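Local coordinates for protein pectinesterase (Aspergillus niger, PDB 5C1E) that hydrolyses the methyl esters of pectin, releasing methanol and leaving free galacturonate units in the plant cell-wall polysaccharide, at residues Asn72-Pro83 against Ile106-Gln117. Numbering follows the deposited sequence.
Sequences NVVTITHTISSP and INVENGYGEGAQ
Thr77 and Glu109 lie side by side on one face of two adjoining parallel strands, 74-78 and 107-110, of a right-handed parallel beta-helix. Thr77 OG1, swung anti to its own backbone nitrogen (chi1 -173°), donates to the anti lone pair of Glu109 OE1 at 2.6 Å, while the Thr75 methyl CG2 lies against the Glu109 chain, 4.0 Å from its CD. At the start of the strands, the amide of Asn72, in the preceding loop, meets that of Asn107 with their planes 38° apart; Asn72 ND2 gives a hydrogen in its own amide plane to Asn107 OD1 at 2.8 Å, and a water links Asn107 ND2 to Asn72 O. Ile76 and Ile106 pack together, CD1 to CG2 at 3.8 Å. At the end of strand 107-110, Asn110 uses both ends of its amide: ND2 donates to Ile80 O at 2.9 Å, in the carbonyl plane, and OD1 receives Tyr112 N in an Asx turn. The Tyr112 ring lies under Ser81, whose CB sits over the ring centre, 3.8 Å from the centroid. Ser82 N donates to Gln117 O; Gln117's side chain lies about 7 Å from that of Asp161, the predicted active-site residue. Asparagine amides thus carry the pairing into the flanking loops, while Thr77-Glu109 adds a side-chain tie within the strands.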
ATOM      1  N   ASN A  72      -7.134   6.317  13.304  1.00 15.02           N
ATOM      2  CA  ASN A  72      -7.227   4.872  13.477  1.00 14.95           C
ATOM      3  C   ASN A  72      -6.788   4.509  14.905  1.00 15.18           C
ATOM      4  O   ASN A  72      -5.837   5.101  15.460  1.00 15.74           O
ATOM      5  CB  ASN A  72      -6.358   4.124  12.472  1.00 14.85           C
ATOM      6  CG  ASN A  72      -6.836   4.242  11.042  1.00 14.73           C
ATOM      7  OD1 ASN A  72      -7.903   4.760  10.763  1.00 14.43           O
ATOM      8  ND2 ASN A  72      -6.039   3.722  10.125  1.00 15.01           N
ATOM      9  N   VAL A  73      -7.492   3.554  15.503  1.00 15.25           N
ATOM     10  CA  VAL A  73      -7.173   3.060  16.841  1.00 15.01           C
ATOM     11  C   VAL A  73      -6.947   1.547  16.842  1.00 14.86           C
ATOM     12  O   VAL A  73      -6.801   0.943  17.909  1.00 15.10           O
ATOM     13  CB  VAL A  73      -8.264   3.433  17.874  1.00 15.60           C
ATOM     14  CG1 VAL A  73      -8.164   4.910  18.233  1.00 15.77           C
ATOM     15  CG2 VAL A  73      -9.667   3.082  17.365  1.00 16.27           C
ATOM     16  N   VAL A  74      -6.900   0.944  15.654  1.00 14.50           N
ATOM     17  CA  VAL A  74      -6.630  -0.483  15.499  1.00 14.86           C
ATOM     18  C   VAL A  74      -5.285  -0.647  14.820  1.00 15.44           C
ATOM     19  O   VAL A  74      -5.076  -0.144  13.715  1.00 14.87           O
ATOM     20  CB  VAL A  74      -7.710  -1.200  14.682  1.00 15.55           C
ATOM     21  CG1 VAL A  74      -7.363  -2.675  14.520  1.00 15.44           C
ATOM     22  CG2 VAL A  74      -9.054  -1.055  15.366  1.00 15.85           C
ATOM     23  N   THR A  75      -4.363  -1.315  15.505  1.00 15.75           N
ATOM     24  CA  THR A  75      -3.057  -1.606  14.938  1.00 16.33           C
ATOM     25  C   THR A  75      -2.845  -3.109  14.959  1.00 15.56           C
ATOM     26  O   THR A  75      -3.044  -3.747  15.998  1.00 16.84           O
ATOM     27  CB  THR A  75      -1.947  -0.875  15.719  1.00 16.66           C
ATOM     28  OG1 THR A  75      -2.110   0.535  15.544  1.00 16.41           O
ATOM     29  CG2 THR A  75      -0.570  -1.252  15.191  1.00 17.62           C
ATOM     30  N   ILE A  76      -2.471  -3.665  13.807  1.00 14.85           N
ATOM     31  CA  ILE A  76      -2.004  -5.042  13.694  1.00 14.44           C
ATOM     32  C   ILE A  76      -0.490  -5.007  13.560  1.00 15.15           C
ATOM     33  O   ILE A  76       0.051  -4.384  12.629  1.00 15.46           O
ATOM     34  CB  ILE A  76      -2.608  -5.767  12.475  1.00 14.59           C
ATOM     35  CG1 ILE A  76      -4.124  -5.578  12.461  1.00 14.44           C
ATOM     36  CG2 ILE A  76      -2.246  -7.259  12.505  1.00 14.53           C
ATOM     37  CD1 ILE A  76      -4.823  -6.193  11.287  1.00 15.45           C
ATOM     38  N   THR A  77       0.205  -5.679  14.472  1.00 15.35           N
ATOM     39  CA  THR A  77       1.646  -5.615  14.478  1.00 16.46           C
ATOM     40  C   THR A  77       2.292  -6.977  14.690  1.00 16.64           C
ATOM     41  O   THR A  77       1.794  -7.806  15.437  1.00 16.22           O
ATOM     42  CB  THR A  77       2.173  -4.628  15.549  1.00 17.15           C
ATOM     43  OG1 THR A  77       3.592  -4.481  15.410  1.00 18.55           O
ATOM     44  CG2 THR A  77       1.839  -5.092  16.936  1.00 18.59           C
ATOM     45  N   HIS A  78       3.428  -7.155  14.019  1.00 16.01           N
ATOM     46  CA  HIS A  78       4.263  -8.337  14.173  1.00 16.88           C
ATOM     47  C   HIS A  78       5.658  -7.951  13.686  1.00 16.61           C
ATOM     48  O   HIS A  78       5.813  -7.002  12.913  1.00 16.15           O
ATOM     49  CB  HIS A  78       3.667  -9.513  13.389  1.00 17.32           C
ATOM     50  CG  HIS A  78       4.424 -10.805  13.536  1.00 18.26           C
ATOM     51  ND1 HIS A  78       5.213 -11.320  12.531  1.00 18.35           N
ATOM     52  CD2 HIS A  78       4.466 -11.709  14.544  1.00 19.44           C
ATOM     53  CE1 HIS A  78       5.740 -12.466  12.927  1.00 19.24           C
ATOM     54  NE2 HIS A  78       5.299 -12.726  14.144  1.00 19.57           N
ATOM     55  N   THR A  79       6.681  -8.638  14.173  1.00 16.80           N
ATOM     56  CA  THR A  79       8.050  -8.299  13.816  1.00 17.36           C
ATOM     57  C   THR A  79       8.810  -9.554  13.390  1.00 17.91           C
ATOM     58  O   THR A  79       8.974 -10.484  14.182  1.00 17.00           O
ATOM     59  CB  THR A  79       8.781  -7.649  15.006  1.00 17.74           C
ATOM     60  OG1 THR A  79       8.143  -6.409  15.341  1.00 17.09           O
ATOM     61  CG2 THR A  79      10.222  -7.370  14.670  1.00 17.92           C
ATOM     62  N   ILE A  80       9.237  -9.561  12.130  1.00 17.90           N
ATOM     63  CA  ILE A  80      10.178 -10.526  11.604  1.00 19.29           C
ATOM     64  C   ILE A  80      10.679 -10.055  10.244  1.00 18.88           C
ATOM     65  O   ILE A  80       9.942  -9.400   9.509  1.00 19.01           O
ATOM     66  CB  ILE A  80       9.554 -11.944  11.497  1.00 19.76           C
ATOM     67  CG1 ILE A  80      10.622 -12.999  11.214  1.00 21.00           C
ATOM     68  CG2 ILE A  80       8.443 -11.998  10.468  1.00 19.62           C
ATOM     69  CD1 ILE A  80      10.105 -14.415  11.383  1.00 21.91           C
ATOM     70  N   SER A  81      11.927 -10.406   9.915  1.00 19.73           N
ATOM     71  CA  SER A  81      12.515 -10.065   8.608  1.00 19.78           C
ATOM     72  C   SER A  81      12.344 -11.220   7.616  1.00 20.64           C
ATOM     73  O   SER A  81      12.072 -12.359   8.017  1.00 19.95           O
ATOM     74  CB  SER A  81      13.992  -9.735   8.794  1.00 20.39           C
ATOM     75  OG  SER A  81      14.707 -10.900   9.168  1.00 20.57           O
ATOM     76  N   SER A  82      12.511 -10.945   6.324  1.00 21.60           N
ATOM     77  CA  SER A  82      12.349 -12.005   5.330  1.00 23.60           C
ATOM     78  C   SER A  82      13.421 -13.107   5.440  1.00 24.44           C
ATOM     79  O   SER A  82      13.095 -14.278   5.250  1.00 24.79           O
ATOM     80  CB  SER A  82      12.261 -11.455   3.899  1.00 24.68           C
ATOM     81  OG  SER A  82      13.411 -10.736   3.534  1.00 28.01           O
ATOM     82  N   PRO A  83      14.684 -12.755   5.766  1.00 25.64           N
ATOM     83  CA  PRO A  83      15.656 -13.829   5.958  1.00 26.45           C
ATOM     84  C   PRO A  83      15.287 -14.788   7.100  1.00 27.14           C
ATOM     85  O   PRO A  83      15.430 -16.012   6.961  1.00 26.48           O
ATOM     86  CB  PRO A  83      16.952 -13.072   6.283  1.00 27.35           C
ATOM     87  CG  PRO A  83      16.783 -11.741   5.625  1.00 26.73           C
ATOM     88  CD  PRO A  83      15.330 -11.433   5.838  1.00 26.26           C
ATOM     89  N   ILE A 106      -7.523   0.614   9.309  1.00 14.85           N
ATOM     90  CA  ILE A 106      -6.672  -0.290  10.089  1.00 15.05           C
ATOM     91  C   ILE A 106      -5.215   0.074   9.831  1.00 14.93           C
ATOM     92  O   ILE A 106      -4.847   0.384   8.691  1.00 15.03           O
ATOM     93  CB  ILE A 106      -6.985  -1.757   9.743  1.00 15.63           C
ATOM     94  CG1 ILE A 106      -8.387  -2.082  10.294  1.00 16.53           C
ATOM     95  CG2 ILE A 106      -5.898  -2.680  10.287  1.00 15.48           C
ATOM     96  CD1 ILE A 106      -8.719  -3.504  10.520  1.00 17.89           C
ATOM     97  N   ASN A 107      -4.411   0.086  10.891  1.00 14.18           N
ATOM     98  CA  ASN A 107      -2.965   0.235  10.764  1.00 14.45           C
ATOM     99  C   ASN A 107      -2.314  -1.149  10.758  1.00 14.19           C
ATOM    100  O   ASN A 107      -2.664  -1.988  11.583  1.00 14.05           O
ATOM    101  CB  ASN A 107      -2.365   1.015  11.935  1.00 14.92           C
ATOM    102  CG  ASN A 107      -2.968   2.387  12.101  1.00 14.97           C
ATOM    103  OD1 ASN A 107      -3.578   2.947  11.191  1.00 15.53           O
ATOM    104  ND2 ASN A 107      -2.820   2.928  13.281  1.00 15.88           N
ATOM    105  N   VAL A 108      -1.371  -1.354   9.847  1.00 13.55           N
ATOM    106  CA  VAL A 108      -0.580  -2.569   9.776  1.00 14.37           C
ATOM    107  C   VAL A 108       0.892  -2.216   9.816  1.00 14.78           C
ATOM    108  O   VAL A 108       1.359  -1.351   9.061  1.00 15.03           O
ATOM    109  CB  VAL A 108      -0.882  -3.397   8.486  1.00 14.20           C
ATOM    110  CG1 VAL A 108      -0.065  -4.688   8.453  1.00 14.50           C
ATOM    111  CG2 VAL A 108      -2.363  -3.726   8.401  1.00 14.24           C
ATOM    112  N   GLU A 109       1.638  -2.904  10.675  1.00 15.80           N
ATOM    113  CA  GLU A 109       3.051  -2.626  10.810  1.00 17.01           C
ATOM    114  C   GLU A 109       3.885  -3.880  10.946  1.00 15.07           C
ATOM    115  O   GLU A 109       3.424  -4.902  11.430  1.00 14.94           O
ATOM    116  CB  GLU A 109       3.323  -1.687  11.984  1.00 19.87           C
ATOM    117  CG  GLU A 109       2.877  -2.214  13.320  1.00 23.19           C
ATOM    118  CD  GLU A 109       3.366  -1.352  14.480  1.00 27.02           C
ATOM    119  OE1 GLU A 109       3.867  -1.915  15.491  1.00 29.84           O
ATOM    120  OE2 GLU A 109       3.245  -0.112  14.367  1.00 29.26           O
ATOM    121  N   ASN A 110       5.103  -3.779  10.454  1.00 14.77           N
ATOM    122  CA  ASN A 110       6.158  -4.738  10.791  1.00 14.71           C
ATOM    123  C   ASN A 110       7.175  -3.957  11.627  1.00 14.87           C
ATOM    124  O   ASN A 110       7.696  -2.953  11.165  1.00 15.19           O
ATOM    125  CB  ASN A 110       6.779  -5.349   9.530  1.00 14.27           C
ATOM    126  CG  ASN A 110       7.742  -6.500   9.843  1.00 14.47           C
ATOM    127  OD1 ASN A 110       8.536  -6.417  10.766  1.00 14.95           O
ATOM    128  ND2 ASN A 110       7.669  -7.575   9.072  1.00 14.69           N
ATOM    129  N   GLY A 111       7.431  -4.405  12.859  1.00 15.72           N
ATOM    130  CA  GLY A 111       8.311  -3.685  13.771  1.00 16.15           C
ATOM    131  C   GLY A 111       9.802  -3.970  13.641  1.00 17.11           C
ATOM    132  O   GLY A 111      10.575  -3.524  14.478  1.00 16.67           O
ATOM    133  N   TYR A 112      10.227  -4.658  12.578  1.00 17.95           N
ATOM    134  CA  TYR A 112      11.631  -5.033  12.448  1.00 18.62           C
ATOM    135  C   TYR A 112      12.551  -3.827  12.432  1.00 18.61           C
ATOM    136  O   TYR A 112      13.579  -3.816  13.116  1.00 17.47           O
ATOM    137  CB  TYR A 112      11.895  -5.898  11.205  1.00 19.18           C
ATOM    138  CG  TYR A 112      13.305  -6.458  11.202  1.00 19.69           C
ATOM    139  CD1 TYR A 112      13.621  -7.594  11.934  1.00 20.35           C
ATOM    140  CD2 TYR A 112      14.331  -5.824  10.507  1.00 19.99           C
ATOM    141  CE1 TYR A 112      14.926  -8.090  11.966  1.00 20.48           C
ATOM    142  CE2 TYR A 112      15.644  -6.319  10.533  1.00 20.50           C
ATOM    143  CZ  TYR A 112      15.930  -7.450  11.267  1.00 20.85           C
ATOM    144  OH  TYR A 112      17.219  -7.967  11.296  1.00 20.40           O
ATOM    145  N   GLY A 113      12.214  -2.831  11.628  1.00 18.40           N
ATOM    146  CA  GLY A 113      13.059  -1.649  11.502  1.00 18.99           C
ATOM    147  C   GLY A 113      14.070  -1.789  10.375  1.00 19.04           C
ATOM    148  O   GLY A 113      13.957  -2.680   9.535  1.00 19.37           O
ATOM    149  N   GLU A 114      15.050  -0.891  10.334  1.00 19.78           N
ATOM    150  CA  GLU A 114      16.061  -0.938   9.275  1.00 20.09           C
ATOM    151  C   GLU A 114      17.002  -2.120   9.470  1.00 20.87           C
ATOM    152  O   GLU A 114      17.313  -2.499  10.606  1.00 20.51           O
ATOM    153  CB  GLU A 114      16.904   0.344   9.222  1.00 21.04           C
ATOM    154  CG  GLU A 114      17.957   0.310   8.103  1.00 21.00           C
ATOM    155  CD  GLU A 114      18.698   1.622   7.915  1.00 22.21           C
ATOM    156  OE1 GLU A 114      19.198   1.856   6.789  1.00 21.85           O
ATOM    157  OE2 GLU A 114      18.792   2.410   8.891  1.00 22.24           O
ATOM    158  N   GLY A 115      17.449  -2.684   8.349  1.00 20.50           N
ATOM    159  CA  GLY A 115      18.515  -3.668   8.333  1.00 21.09           C
ATOM    160  C   GLY A 115      18.247  -4.883   7.461  1.00 19.79           C
ATOM    161  O   GLY A 115      19.180  -5.593   7.109  1.00 19.92           O
ATOM    162  N   ALA A 116      16.978  -5.126   7.140  1.00 18.49           N
ATOM    163  CA  ALA A 116      16.567  -6.225   6.271  1.00 17.79           C
ATOM    164  C   ALA A 116      15.139  -6.002   5.816  1.00 18.04           C
ATOM    165  O   ALA A 116      14.421  -5.206   6.401  1.00 17.86           O
ATOM    166  CB  ALA A 116      16.662  -7.567   6.995  1.00 17.94           C
ATOM    167  N   GLN A 117      14.739  -6.740   4.786  1.00 17.42           N
ATOM    168  CA  GLN A 117      13.397  -6.652   4.262  1.00 18.35           C
ATOM    169  C   GLN A 117      12.430  -7.167   5.314  1.00 17.30           C
ATOM    170  O   GLN A 117      12.688  -8.183   5.922  1.00 16.40           O
ATOM    171  CB  GLN A 117      13.250  -7.493   2.994  1.00 19.88           C
ATOM    172  CG  GLN A 117      14.233  -7.113   1.903  1.00 21.18           C
ATOM    173  CD  GLN A 117      15.476  -7.980   1.921  1.00 23.77           C
ATOM    174  OE1 GLN A 117      16.047  -8.278   2.986  1.00 25.54           O
ATOM    175  NE2 GLN A 117      15.921  -8.370   0.740  1.00 26.04           N
TER
HETATM  176  O   HOH W   1      -3.564   5.707  14.273  1.00 22.21           O
HETATM  177  O   HOH W   2      -0.178   2.315  15.265  1.00 37.04           O
HETATM  178  O   HOH W   3      17.242 -10.157   9.461  1.00 31.01           O